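Local coordinates for protein beta-N-acetylhexosaminidase (Arthrobacter aurescens, PDB 3RCN) that probably hydrolyses terminal non-reducing N-acetyl-D-hexosamine residues from N-acetyl-beta-D-hexosaminides, as a member of glycosyl hydrolase family 20, at residues L406-R411 with P473-I478; T30-D35 with W55-A60. All coordinates share one frame; numbering follows the deposited sequence.

Contact 1. Residues L406-R411 with P473-I478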
loop_
_atom_site.group_PDB
_atom_site.type_symbol
_atom_site.label_atom_id
_atom_site.label_comp_id
_atom_site.label_asym_id
_atom_site.label_seq_id
_atom_site.Cartn_x
_atom_site.Cartn_y
_atom_site.Cartn_z
ATOM N N LEU A 406 -1.507 15.853 -21.584
ATOM C CA LEU A 406 -0.993 14.807 -20.710
ATOM C C LEU A 406 -0.885 15.077 -19.200
ATOM O O LEU A 406 -0.171 14.345 -18.507
ATOM C CB LEU A 406 0.302 14.231 -21.276
ATOM C CG LEU A 406 0.102 13.590 -22.649
ATOM C CD1 LEU A 406 1.326 12.799 -23.061
ATOM C CD2 LEU A 406 -1.119 12.697 -22.636
ATOM N N TYR A 407 -1.436 16.187 -18.712
ATOM C CA TYR A 407 -1.377 16.462 -17.266
ATOM C C TYR A 407 -2.583 15.871 -16.537
ATOM O O TYR A 407 -3.727 16.291 -16.744
ATOM C CB TYR A 407 -1.246 17.967 -16.974
ATOM C CG TYR A 407 0.168 18.506 -17.139
ATOM C CD1 TYR A 407 1.112 17.821 -17.891
ATOM C CD2 TYR A 407 0.565 19.683 -16.517
ATOM C CE1 TYR A 407 2.397 18.297 -18.032
ATOM C CE2 TYR A 407 1.862 20.172 -16.655
ATOM C CZ TYR A 407 2.770 19.471 -17.417
ATOM O OH TYR A 407 4.059 19.935 -17.571
ATOM N N LEU A 408 -2.316 14.894 -15.673
ATOM C CA LEU A 408 -3.376 14.082 -15.086
ATOM C C LEU A 408 -3.939 14.637 -13.780
ATOM O O LEU A 408 -4.910 14.112 -13.247
ATOM C CB LEU A 408 -2.899 12.639 -14.890
ATOM C CG LEU A 408 -2.451 11.901 -16.153
ATOM C CD1 LEU A 408 -1.967 10.482 -15.832
ATOM C CD2 LEU A 408 -3.580 11.876 -17.171
ATOM N N ASP A 409 -3.327 15.686 -13.253
ATOM C CA ASP A 409 -3.923 16.413 -12.142
ATOM C C ASP A 409 -5.125 17.230 -12.640
ATOM O O ASP A 409 -5.923 17.718 -11.846
ATOM C CB ASP A 409 -2.890 17.295 -11.420
ATOM C CG ASP A 409 -2.150 18.257 -12.364
ATOM O OD1 ASP A 409 -2.010 19.448 -11.999
ATOM O OD2 ASP A 409 -1.686 17.830 -13.454
ATOM N N HIS A 410 -5.280 17.341 -13.957
ATOM C CA HIS A 410 -6.371 18.138 -14.515
ATOM C C HIS A 410 -7.681 17.376 -14.527
ATOM O O HIS A 410 -7.706 16.179 -14.810
ATOM C CB HIS A 410 -6.069 18.622 -15.939
ATOM C CG HIS A 410 -4.972 19.630 -16.018
ATOM N ND1 HIS A 410 -4.728 20.371 -17.154
ATOM C CD2 HIS A 410 -4.039 20.010 -15.112
ATOM C CE1 HIS A 410 -3.693 21.162 -16.944
ATOM N NE2 HIS A 410 -3.258 20.962 -15.712
ATOM N N ARG A 411 -8.763 18.110 -14.275
ATOM C CA ARG A 411 -10.112 17.573 -14.184
ATOM C C ARG A 411 -10.526 16.738 -15.394
ATOM O O ARG A 411 -10.210 17.080 -16.527
ATOM C CB ARG A 411 -11.096 18.718 -13.997
ATOM C CG ARG A 411 -11.221 19.628 -15.194
ATOM C CD ARG A 411 -11.358 21.050 -14.710
ATOM N NE ARG A 411 -11.322 22.024 -15.796
ATOM C CZ ARG A 411 -12.369 22.735 -16.191
ATOM N NH1 ARG A 411 -13.543 22.579 -15.593
ATOM N NH2 ARG A 411 -12.240 23.607 -17.176
ATOM N N PRO A 473 -9.019 6.069 -15.138
ATOM C CA PRO A 473 -8.624 5.236 -16.285
ATOM C C PRO A 473 -7.682 5.874 -17.337
ATOM O O PRO A 473 -7.181 5.159 -18.204
ATOM C CB PRO A 473 -9.971 4.869 -16.908
ATOM C CG PRO A 473 -10.803 6.088 -16.671
ATOM C CD PRO A 473 -10.367 6.642 -15.336
ATOM N N ARG A 474 -7.521 7.195 -17.323
ATOM C CA ARG A 474 -6.752 7.887 -18.368
ATOM C C ARG A 474 -5.390 7.277 -18.682
ATOM O O ARG A 474 -5.047 7.108 -19.838
ATOM C CB ARG A 474 -6.586 9.371 -18.034
ATOM C CG ARG A 474 -7.867 10.141 -18.205
ATOM C CD ARG A 474 -7.661 11.594 -17.892
ATOM N NE ARG A 474 -7.395 11.814 -16.481
ATOM C CZ ARG A 474 -7.210 13.012 -15.944
ATOM N NH1 ARG A 474 -7.252 14.104 -16.703
ATOM N NH2 ARG A 474 -6.980 13.120 -14.649
ATOM N N LEU A 475 -4.626 6.939 -17.655
ATOM C CA LEU A 475 -3.310 6.342 -17.840
ATOM C C LEU A 475 -3.364 4.997 -18.598
ATOM O O LEU A 475 -2.372 4.564 -19.190
ATOM C CB LEU A 475 -2.635 6.166 -16.481
ATOM C CG LEU A 475 -1.142 5.876 -16.508
ATOM C CD1 LEU A 475 -0.444 6.835 -17.465
ATOM C CD2 LEU A 475 -0.542 5.986 -15.107
ATOM N N SER A 476 -4.516 4.333 -18.581
ATOM C CA SER A 476 -4.668 3.096 -19.337
ATOM C C SER A 476 -4.737 3.397 -20.831
ATOM O O SER A 476 -4.110 2.713 -21.645
ATOM C CB SER A 476 -5.919 2.328 -18.904
ATOM O OG SER A 476 -5.834 1.927 -17.551
ATOM N N ALA A 477 -5.514 4.418 -21.182
ATOM C CA ALA A 477 -5.624 4.860 -22.568
ATOM C C ALA A 477 -4.281 5.415 -23.084
ATOM O O ALA A 477 -3.850 5.130 -24.210
ATOM C CB ALA A 477 -6.718 5.897 -22.685
ATOM N N ILE A 478 -3.623 6.200 -22.238
ATOM C CA ILE A 478 -2.289 6.709 -22.516
ATOM C C ILE A 478 -1.275 5.584 -22.742
ATOM O O ILE A 478 -0.462 5.660 -23.657
ATOM C CB ILE A 478 -1.830 7.676 -21.400
ATOM C CG1 ILE A 478 -2.501 9.036 -21.585
ATOM C CG2 ILE A 478 -0.338 7.861 -21.417
ATOM C CD1 ILE A 478 -2.751 9.790 -20.302
#
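Arg-474, on helix 474-483, reaches into the loop that follows strand 397-400 of the catalytic alpha/beta (TIM) barrel and grips its type I turn, Tyr-407 to His-410. CB of Arg-474 starts 4.0 Å from Leu-408 CD2. CG lies anti to the carbonyl carbon (chi1 -73°), and a bend about CG-CD (chi3 -68°) carries the chain along that leucine, CD of Arg-474 lying 4.2 Å and its NE 3.9 Å from the same Leu-408 CD2. This methyl also sits over one face of the guanidinium, offset toward its rim, while the two side chains run past each other in opposite directions. At the tip, NH1 donates to His-410 O (2.8 Å, N-H...O 143°), and NH2 adds a weak second bond to that oxygen at 3.1 Å. NH2 also bonds Ala-470 O, so backbone carbonyls of two parts of the chain hold the guanidinium. A leucine in its place would probably leave the carbonyl of His-410 without these donors and the turn less firmly tied to the helix. One helical turn on, Ile-478 continues the apolar strip: its CD1 meets Leu-408 CD2 at 3.9 Å, and Val-431 of helix 428-432 touches it as well. At the start of segment 406-411, Leu-406 CD2 comes within 4.1 Å of Ile-478 CG1.

Contact 2. Residues T30-D35 with W55-A60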
loop_
_atom_site.group_PDB
_atom_site.type_symbol
_atom_site.label_atom_id
_atom_site.label_comp_id
_atom_site.label_asym_id
_atom_site.label_seq_id
_atom_site.Cartn_x
_atom_site.Cartn_y
_atom_site.Cartn_z
ATOM N N THR A 30 2.509 -27.079 -13.789
ATOM C CA THR A 30 3.098 -26.250 -14.817
ATOM C C THR A 30 4.475 -25.738 -14.395
ATOM O O THR A 30 4.634 -25.176 -13.309
ATOM C CB THR A 30 2.194 -25.047 -15.108
ATOM O OG1 THR A 30 0.957 -25.505 -15.667
ATOM C CG2 THR A 30 2.869 -24.094 -16.082
ATOM N N SER A 31 5.455 -25.902 -15.280
ATOM C CA SER A 31 6.843 -25.557 -14.985
ATOM C C SER A 31 7.247 -24.398 -15.877
ATOM O O SER A 31 6.625 -24.180 -16.913
ATOM C CB SER A 31 7.765 -26.759 -15.221
ATOM O OG SER A 31 7.815 -27.121 -16.596
ATOM N N VAL A 32 8.253 -23.631 -15.464
ATOM C CA VAL A 32 8.678 -22.455 -16.223
ATOM C C VAL A 32 10.133 -22.561 -16.658
ATOM O O VAL A 32 11.029 -22.588 -15.820
ATOM C CB VAL A 32 8.492 -21.175 -15.389
ATOM C CG1 VAL A 32 8.651 -19.968 -16.257
ATOM C CG2 VAL A 32 7.107 -21.166 -14.748
ATOM N N GLY A 33 10.367 -22.681 -17.963
ATOM C CA GLY A 33 11.720 -22.639 -18.510
ATOM C C GLY A 33 12.169 -21.285 -19.037
ATOM O O GLY A 33 11.349 -20.486 -19.467
ATOM N N ALA A 34 13.470 -21.023 -19.041
ATOM C CA ALA A 34 13.972 -19.812 -19.694
ATOM C C ALA A 34 15.417 -19.926 -20.181
ATOM O O ALA A 34 16.236 -20.611 -19.570
ATOM C CB ALA A 34 13.800 -18.594 -18.783
ATOM N N ASP A 35 15.721 -19.250 -21.284
ATOM C CA ASP A 35 17.112 -19.012 -21.682
ATOM C C ASP A 35 17.782 -18.032 -20.689
ATOM O O ASP A 35 17.107 -17.190 -20.084
ATOM C CB ASP A 35 17.174 -18.480 -23.120
ATOM C CG ASP A 35 16.914 -19.570 -24.173
ATOM O OD1 ASP A 35 17.179 -20.766 -23.904
ATOM O OD2 ASP A 35 16.456 -19.224 -25.284
ATOM N N TRP A 55 0.481 -22.129 -7.152
ATOM C CA TRP A 55 1.335 -23.164 -7.753
ATOM C C TRP A 55 2.832 -23.038 -7.419
ATOM O O TRP A 55 3.318 -21.952 -7.094
ATOM C CB TRP A 55 1.154 -23.218 -9.260
ATOM C CG TRP A 55 -0.228 -23.486 -9.692
ATOM C CD1 TRP A 55 -1.211 -24.080 -8.968
ATOM C CD2 TRP A 55 -0.799 -23.160 -10.960
ATOM N NE1 TRP A 55 -2.364 -24.155 -9.711
ATOM C CE2 TRP A 55 -2.135 -23.592 -10.941
ATOM C CE3 TRP A 55 -0.309 -22.545 -12.116
ATOM C CZ2 TRP A 55 -2.989 -23.427 -12.025
ATOM C CZ3 TRP A 55 -1.157 -22.383 -13.191
ATOM C CH2 TRP A 55 -2.483 -22.824 -13.138
ATOM N N ASP A 56 3.552 -24.152 -7.501
ATOM C CA ASP A 56 5.013 -24.154 -7.336
ATOM C C ASP A 56 5.770 -23.422 -8.455
ATOM O O ASP A 56 6.705 -22.668 -8.192
ATOM C CB ASP A 56 5.536 -25.590 -7.237
ATOM C CG ASP A 56 5.512 -26.124 -5.820
ATOM O OD1 ASP A 56 6.243 -27.095 -5.541
ATOM O OD2 ASP A 56 4.772 -25.572 -4.979
ATOM N N LEU A 57 5.374 -23.662 -9.703
ATOM C CA LEU A 57 6.028 -23.050 -10.863
ATOM C C LEU A 57 7.540 -23.244 -10.840
ATOM O O LEU A 57 8.301 -22.305 -11.031
ATOM C CB LEU A 57 5.660 -21.570 -10.984
ATOM C CG LEU A 57 4.205 -21.381 -11.419
ATOM C CD1 LEU A 57 3.813 -19.913 -11.563
ATOM C CD2 LEU A 57 3.968 -22.157 -12.720
ATOM N N ALA A 58 7.957 -24.482 -10.611
ATOM C CA ALA A 58 9.364 -24.846 -10.592
ATOM C C ALA A 58 9.946 -24.777 -11.991
ATOM O O ALA A 58 9.252 -25.054 -12.974
ATOM C CB ALA A 58 9.540 -26.256 -10.024
ATOM N N PRO A 59 11.234 -24.424 -12.082
ATOM C CA PRO A 59 11.969 -24.296 -13.343
ATOM C C PRO A 59 12.142 -25.641 -14.016
ATOM O O PRO A 59 12.260 -26.663 -13.343
ATOM C CB PRO A 59 13.333 -23.782 -12.891
ATOM C CG PRO A 59 13.476 -24.346 -11.504
ATOM C CD PRO A 59 12.110 -24.233 -10.914
ATOM N N ALA A 60 12.154 -25.633 -15.339
ATOM C CA ALA A 60 12.426 -26.833 -16.112
ATOM C C ALA A 60 13.353 -26.425 -17.247
ATOM O O ALA A 60 13.500 -25.234 -17.515
ATOM C CB ALA A 60 11.126 -27.423 -16.649
HETATM O O HOH W 1 3.571 -25.334 -10.778
HETATM O O HOH W 2 6.234 -26.999 -11.178
HETATM O O HOH W 3 15.419 -23.075 -18.202
#
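Val-32 and Leu-57 meet where the connection of a beta-alpha-beta crossover returns past its own first strand. Strand 32-34, outermost in the sheet of the N-terminal domain, leads through helix 39-53 to the parallel neighbour 67-71, and residues 55-60 of the returning loop run beside it, the touching parts 55° apart in direction. The apolar part is close-knit. Leu-57, with CG anti to the carbonyl carbon (chi1 -71°), brings CD2 against two partners: Val-32 CG2 at 3.9 Å, where the side chains cross, and Thr-30 CG2 at 4.0 Å, where they lie side by side and point the same way. Leu-49 of helix 39-53 touches the same leucine. Backbone bonds flank Val-32: its N donates to Ala-58 O (3.0 Å), and its O accepts from Ala-60 N over a longer 3.3 Å while also receiving Arg-42 NE from the helix. Toward both ends of the paired part, waters take over from direct backbone hydrogen bonds. Beside Thr-30, one water accepts from Leu-57 N and another from Ala-58 N, both lying within hydrogen-bonding distance of Thr-30 O. The outer side of the loop faces the second subunit, where Asp-56 forms a salt bridge with Arg-43 of that subunit and Ala-58 packs on its Pro-59. At the far end, where Ala-34 and Ala-60 have no direct bond, a single water accepts from Ala-34 N and donates to Ala-60 O, each at 3.0 Å.

The contacts belong to different domains of the same chain, with centres about 37 Å apart and nearest atoms about 25 Å apart, so neither touches the other. Contact 2 closes first along the sequence, in the N-terminal domain, and its centre lies about 32 Å from the centre of the chain, at the interface with the second subunit. The centre of contact 1 lies about 12 Å from that point, inside the barrel domain, and no other protein chain reaches it. It probably lies near the catalytic region: the side chain of Tyr-407 is about 7 Å from that of Glu-316, the predicted proton donor. Contact 2 is remote from this site and joins strand to loop within its domain.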